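Local coordinates for putative cell adhesion protein (Bacteroides eggerthii, PDB 4GPV) that probably serves as a FimA-like structural subunit of a pilus and is thought to take part in cell adhesion, at residues L51-R56 and A101-E106; I163-R168 and A241-F246. All coordinates share one frame; numbering follows the deposited sequence.

Contact 1: L51-R56 and A101-E106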
loop_
_atom_site.group_PDB
_atom_site.type_symbol
_atom_site.label_atom_id
_atom_site.label_comp_id
_atom_site.label_asym_id
_atom_site.label_seq_id
_atom_site.Cartn_x
_atom_site.Cartn_y
_atom_site.Cartn_z
ATOM N N LEU A 51 -11.519 -5.460 14.583
ATOM C CA LEU A 51 -11.201 -5.679 15.990
ATOM C C LEU A 51 -11.228 -4.339 16.703
ATOM O O LEU A 51 -10.723 -3.350 16.170
ATOM C CB LEU A 51 -9.822 -6.354 16.201
ATOM C CG LEU A 51 -9.569 -7.699 15.484
ATOM C CD1 LEU A 51 -8.074 -8.070 15.525
ATOM C CD2 LEU A 51 -10.382 -8.808 16.127
ATOM N N VAL A 52 -11.751 -4.316 17.916
ATOM C CA VAL A 52 -11.747 -3.106 18.755
ATOM C C VAL A 52 -10.956 -3.442 20.031
ATOM O O VAL A 52 -11.279 -4.408 20.736
ATOM C CB VAL A 52 -13.154 -2.521 19.116
ATOM C CG1 VAL A 52 -13.042 -1.209 19.908
ATOM C CG2 VAL A 52 -14.037 -2.326 17.882
ATOM N N PHE A 53 -9.921 -2.651 20.306
ATOM C CA PHE A 53 -9.102 -2.780 21.505
ATOM C C PHE A 53 -9.372 -1.584 22.397
ATOM O O PHE A 53 -9.340 -0.449 21.920
ATOM C CB PHE A 53 -7.598 -2.855 21.169
ATOM C CG PHE A 53 -7.232 -3.906 20.153
ATOM C CD1 PHE A 53 -7.386 -3.661 18.789
ATOM C CD2 PHE A 53 -6.706 -5.128 20.555
ATOM C CE1 PHE A 53 -7.059 -4.636 17.841
ATOM C CE2 PHE A 53 -6.382 -6.111 19.607
ATOM C CZ PHE A 53 -6.563 -5.861 18.261
ATOM N N LEU A 54 -9.634 -1.831 23.683
ATOM C CA LEU A 54 -9.877 -0.754 24.624
ATOM C C LEU A 54 -8.786 -0.769 25.672
ATOM O O LEU A 54 -8.489 -1.833 26.203
ATOM C CB LEU A 54 -11.257 -0.885 25.297
ATOM C CG LEU A 54 -12.481 -0.817 24.382
ATOM C CD1 LEU A 54 -13.770 -1.173 25.175
ATOM C CD2 LEU A 54 -12.620 0.542 23.770
ATOM N N PHE A 55 -8.170 0.389 25.952
ATOM C CA PHE A 55 -7.082 0.428 26.935
ATOM C C PHE A 55 -7.327 1.416 28.030
ATOM O O PHE A 55 -7.914 2.467 27.798
ATOM C CB PHE A 55 -5.751 0.783 26.250
ATOM C CG PHE A 55 -5.331 -0.242 25.232
ATOM C CD1 PHE A 55 -4.792 -1.459 25.630
ATOM C CD2 PHE A 55 -5.501 -0.006 23.877
ATOM C CE1 PHE A 55 -4.429 -2.422 24.683
ATOM C CE2 PHE A 55 -5.133 -0.968 22.928
ATOM C CZ PHE A 55 -4.602 -2.165 23.335
ATOM N N ARG A 56 -6.820 1.094 29.224
ATOM C CA ARG A 56 -6.888 1.977 30.380
ATOM C C ARG A 56 -5.751 3.027 30.277
ATOM O O ARG A 56 -4.908 2.928 29.377
ATOM C CB ARG A 56 -6.824 1.164 31.675
ATOM C CG ARG A 56 -7.989 0.196 31.756
ATOM C CD ARG A 56 -8.055 -0.632 33.019
ATOM N NE ARG A 56 -9.216 -1.511 32.907
ATOM C CZ ARG A 56 -9.349 -2.690 33.504
ATOM N NH1 ARG A 56 -8.425 -3.120 34.358
ATOM N NH2 ARG A 56 -10.432 -3.420 33.299
ATOM N N ALA A 101 -3.341 -11.562 18.161
ATOM C CA ALA A 101 -3.626 -12.607 19.172
ATOM C C ALA A 101 -2.800 -12.493 20.465
ATOM O O ALA A 101 -3.283 -12.934 21.525
ATOM C CB ALA A 101 -3.387 -13.971 18.559
ATOM N N THR A 102 -1.559 -11.944 20.404
ATOM C CA THR A 102 -0.707 -11.865 21.612
ATOM C C THR A 102 -0.678 -10.449 22.227
ATOM O O THR A 102 0.104 -10.202 23.141
ATOM C CB THR A 102 0.730 -12.351 21.304
ATOM O OG1 THR A 102 1.381 -11.424 20.433
ATOM C CG2 THR A 102 0.771 -13.769 20.742
ATOM N N VAL A 103 -1.509 -9.514 21.721
ATOM C CA VAL A 103 -1.575 -8.148 22.262
ATOM C C VAL A 103 -2.138 -8.198 23.692
ATOM O O VAL A 103 -3.234 -8.738 23.903
ATOM C CB VAL A 103 -2.416 -7.208 21.372
ATOM C CG1 VAL A 103 -2.727 -5.896 22.080
ATOM C CG2 VAL A 103 -1.719 -6.947 20.038
ATOM N N LYS A 104 -1.385 -7.648 24.660
ATOM C CA LYS A 104 -1.801 -7.628 26.062
ATOM C C LYS A 104 -1.935 -6.207 26.565
ATOM O O LYS A 104 -2.630 -5.957 27.558
ATOM C CB LYS A 104 -0.785 -8.369 26.958
ATOM C CG LYS A 104 -0.281 -9.708 26.436
ATOM C CD LYS A 104 -1.221 -10.860 26.710
ATOM C CE LYS A 104 -0.574 -12.165 26.341
ATOM N NZ LYS A 104 -1.590 -13.179 25.996
ATOM N N THR A 105 -1.184 -5.291 25.940
ATOM C CA THR A 105 -1.117 -3.887 26.323
ATOM C C THR A 105 -1.139 -2.955 25.124
ATOM O O THR A 105 -0.966 -3.381 23.980
ATOM C CB THR A 105 0.172 -3.606 27.116
ATOM O OG1 THR A 105 1.282 -3.764 26.223
ATOM C CG2 THR A 105 0.315 -4.448 28.395
ATOM N N GLU A 106 -1.284 -1.652 25.403
ATOM C CA GLU A 106 -1.293 -0.635 24.358
ATOM C C GLU A 106 0.068 -0.596 23.659
ATOM O O GLU A 106 0.114 -0.507 22.437
ATOM C CB GLU A 106 -1.635 0.708 24.994
ATOM C CG GLU A 106 -1.879 1.836 24.010
ATOM C CD GLU A 106 -2.396 3.092 24.678
ATOM O OE1 GLU A 106 -2.535 3.096 25.924
ATOM O OE2 GLU A 106 -2.678 4.071 23.956
HETATM O O HOH W 1 -4.659 4.346 26.930
#
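Phe55 and Glu106 meet through two different first torsions: Phe55 CG stands anti to its own carbonyl carbon (chi1 -62°), turning the ring toward the loop, while Glu106 CG stands anti to its backbone N (chi1 -172°), which carries it past the CD2 side of the ring and sends the carboxylate on toward Arg56 O. Here the N-terminus of a short helix packs on the face of a beta-sheet: strand 50-56, part of a mixed sheet, is covered by the loop leading into helix 106-111, whose N-cap, Thr105, bonds through OG1 to Asp108 N. Glu106 CB makes a CH-pi contact 3.9 Å from the centroid of the Phe55 ring, 15° off its normal, and Glu106 CA lies over the same ring. The backbone turns in closely here, with Glu106 N 3.3 Å from Phe55 CE1. Val103 supplies the apolar part: its CG1 sits at the edge of the Phe55 ring and also reaches Phe53, 4.3 Å from CD2. Leu109 of the helix touches both phenylalanines and Val103, continuing the apolar layer. Beyond CG the glutamate runs extended, the plane of its carboxylate nearly parallel to that of the ring. Tyr87 OH holds OE2, whereas a water bridges the other oxygen to the strand, donating to Glu106 OE1 at 2.7 Å and to Arg56 O at 2.8 Å.

Contact 2: I163-R168 and A241-F246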
loop_
_atom_site.group_PDB
_atom_site.type_symbol
_atom_site.label_atom_id
_atom_site.label_comp_id
_atom_site.label_asym_id
_atom_site.label_seq_id
_atom_site.Cartn_x
_atom_site.Cartn_y
_atom_site.Cartn_z
ATOM N N ILE A 163 -0.694 4.612 -15.961
ATOM C CA ILE A 163 -1.268 5.021 -17.255
ATOM C C ILE A 163 -0.116 5.029 -18.270
ATOM O O ILE A 163 0.848 5.774 -18.073
ATOM C CB ILE A 163 -1.986 6.403 -17.164
ATOM C CG1 ILE A 163 -3.191 6.346 -16.208
ATOM C CG2 ILE A 163 -2.417 6.920 -18.545
ATOM C CD1 ILE A 163 -3.728 7.703 -15.847
ATOM N N VAL A 164 -0.219 4.239 -19.358
ATOM C CA VAL A 164 0.813 4.173 -20.367
ATOM C C VAL A 164 0.314 4.846 -21.641
ATOM O O VAL A 164 -0.782 4.535 -22.100
ATOM C CB VAL A 164 1.239 2.714 -20.634
ATOM C CG1 VAL A 164 2.312 2.644 -21.733
ATOM C CG2 VAL A 164 1.733 2.057 -19.345
ATOM N N LYS A 165 1.070 5.815 -22.141
ATOM C CA LYS A 165 0.801 6.468 -23.437
ATOM C C LYS A 165 1.948 6.069 -24.324
ATOM O O LYS A 165 3.062 6.569 -24.149
ATOM C CB LYS A 165 0.653 7.989 -23.287
ATOM C CG LYS A 165 -0.582 8.331 -22.481
ATOM C CD LYS A 165 -0.690 9.789 -22.153
ATOM C CE LYS A 165 -1.874 10.008 -21.255
ATOM N NZ LYS A 165 -2.249 11.446 -21.166
ATOM N N ASP A 166 1.711 5.088 -25.211
ATOM C CA ASP A 166 2.761 4.522 -26.024
ATOM C C ASP A 166 2.827 5.165 -27.411
ATOM O O ASP A 166 1.974 4.892 -28.262
ATOM C CB ASP A 166 2.605 3.003 -26.147
ATOM C CG ASP A 166 3.834 2.352 -26.771
ATOM O OD1 ASP A 166 4.857 3.063 -26.966
ATOM O OD2 ASP A 166 3.783 1.143 -27.055
ATOM N N ASN A 167 3.894 5.966 -27.653
ATOM C CA ASN A 167 4.125 6.658 -28.922
ATOM C C ASN A 167 5.352 6.093 -29.629
ATOM O O ASN A 167 5.883 6.715 -30.553
ATOM C CB ASN A 167 4.263 8.175 -28.725
ATOM C CG ASN A 167 3.026 8.829 -28.170
ATOM O OD1 ASN A 167 1.895 8.355 -28.344
ATOM N ND2 ASN A 167 3.217 9.947 -27.501
ATOM N N ARG A 168 5.817 4.917 -29.184
ATOM C CA ARG A 168 6.942 4.249 -29.844
ATOM C C ARG A 168 6.454 3.707 -31.186
ATOM O O ARG A 168 5.301 3.294 -31.295
ATOM C CB ARG A 168 7.518 3.114 -28.975
ATOM C CG ARG A 168 8.221 3.563 -27.691
ATOM C CD ARG A 168 8.499 2.392 -26.743
ATOM N NE ARG A 168 7.239 1.740 -26.360
ATOM C CZ ARG A 168 7.134 0.579 -25.723
ATOM N NH1 ARG A 168 8.222 -0.092 -25.362
ATOM N NH2 ARG A 168 5.940 0.086 -25.431
ATOM N N ALA A 241 -5.209 7.873 -25.865
ATOM C CA ALA A 241 -5.676 9.264 -25.838
ATOM C C ALA A 241 -6.616 9.533 -24.647
ATOM O O ALA A 241 -6.649 10.657 -24.155
ATOM C CB ALA A 241 -6.379 9.612 -27.132
ATOM N N GLY A 242 -7.343 8.504 -24.201
ATOM C CA GLY A 242 -8.269 8.578 -23.079
ATOM C C GLY A 242 -7.650 8.462 -21.693
ATOM O O GLY A 242 -8.370 8.605 -20.721
ATOM N N SER A 243 -6.322 8.187 -21.584
ATOM C CA SER A 243 -5.581 8.054 -20.310
ATOM C C SER A 243 -6.183 6.961 -19.422
ATOM O O SER A 243 -6.274 7.131 -18.203
ATOM C CB SER A 243 -5.536 9.384 -19.545
ATOM O OG SER A 243 -4.927 10.404 -20.324
ATOM N N THR A 244 -6.557 5.826 -20.024
ATOM C CA THR A 244 -7.075 4.706 -19.230
ATOM C C THR A 244 -5.922 4.077 -18.398
ATOM O O THR A 244 -4.763 4.029 -18.848
ATOM C CB THR A 244 -7.780 3.666 -20.104
ATOM O OG1 THR A 244 -6.813 2.940 -20.850
ATOM C CG2 THR A 244 -8.819 4.277 -21.033
ATOM N N VAL A 245 -6.270 3.546 -17.221
ATOM C CA VAL A 245 -5.312 2.937 -16.302
ATOM C C VAL A 245 -5.054 1.485 -16.736
ATOM O O VAL A 245 -6.006 0.722 -16.966
ATOM C CB VAL A 245 -5.852 3.038 -14.842
ATOM C CG1 VAL A 245 -5.037 2.185 -13.865
ATOM C CG2 VAL A 245 -5.923 4.492 -14.370
ATOM N N PHE A 246 -3.778 1.094 -16.812
ATOM C CA PHE A 246 -3.420 -0.277 -17.180
ATOM C C PHE A 246 -3.565 -1.231 -15.986
ATOM O O PHE A 246 -4.071 -2.349 -16.133
ATOM C CB PHE A 246 -1.973 -0.344 -17.712
ATOM C CG PHE A 246 -1.514 -1.773 -17.933
ATOM C CD1 PHE A 246 -2.062 -2.549 -18.962
ATOM C CD2 PHE A 246 -0.570 -2.358 -17.097
ATOM C CE1 PHE A 246 -1.656 -3.879 -19.154
ATOM C CE2 PHE A 246 -0.197 -3.705 -17.270
ATOM C CZ PHE A 246 -0.740 -4.450 -18.300
HETATM O O HOH W 2 -2.519 2.536 -19.543
HETATM O O HOH W 3 -4.350 11.126 -23.020
#
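Ile163 carries the apolar side of this contact, which lays a loop along strand 146-169 in the FimA-like C-terminal domain. The loop segment, largely irregular, leads into strand 247-251, which pairs antiparallel with strand 146-169, and the contact thus lies where the chain joins the mixed sheet. Ile163 CG1 meets Val245 CG2 at 3.8 Å, the two side chains crossing at about a right angle. CG1 lies beside the backbone N (chi1 -63°) and the other branch, CG2, is anti to it, and the fork thereby spreads along the loop: CD1 comes 3.5 Å from Ser243 O, while CG2 rests 3.7 Å from Thr244 O. Trimming Ile163 to an alanine is likely to open a gap under Ser243 and Val245, with Val245 CG2 losing its apolar partner on the strand.

The polar links between the segments run largely through water. One water accepts from Val164 N and donates to Thr244 O, at 2.8 Å, tying strand backbone to loop backbone. Lys165, extended beyond CG, carries NZ to the loop, where a second water accepts from it and donates to Ala241 O at 2.6 Å; Ser243 OG is 3.0 Å from the same NZ. Asn240, just before the loop segment, adds direct bonds, from ND2 to Val164 O and from Thr244 N to OD1.

The Asp166–Arg168 salt bridge lies within the strand. Arg168 grips Asp166 side-on, NE to OD1 at 2.8 Å and nearly straight (178°), with NH2 on OD2. Arg168 N reaches OD1 from the opposite face of the carboxylate, closing an Asx turn, and NH2 also pairs with Asp180 of strand 176-193.

The loop is thus probably fixed by one apolar anchor and water-mediated polar links, Lys165 being the only charged side chain of 163-168 to touch 241-246.

In the fold
Contacts 1 and 2 lie on opposite sides of the chain's centre, their centres 47 Å apart and their nearest atoms about 30 Å apart, and they follow one another in series along the sequence. Each pairs a strand of the same mixed sheet with a largely irregular segment, but the strands differ: 50-56 in contact 1, 146-169 in contact 2. Contact 1 is partly buried and chiefly aromatic and aliphatic, set where the entrance to a helix closes over the sheet. Contact 2 lies at the surface, and there one buried isoleucine is flanked by backbone oxygens and a lysine. Water bridges the segments in both, once in contact 1 and twice in contact 2.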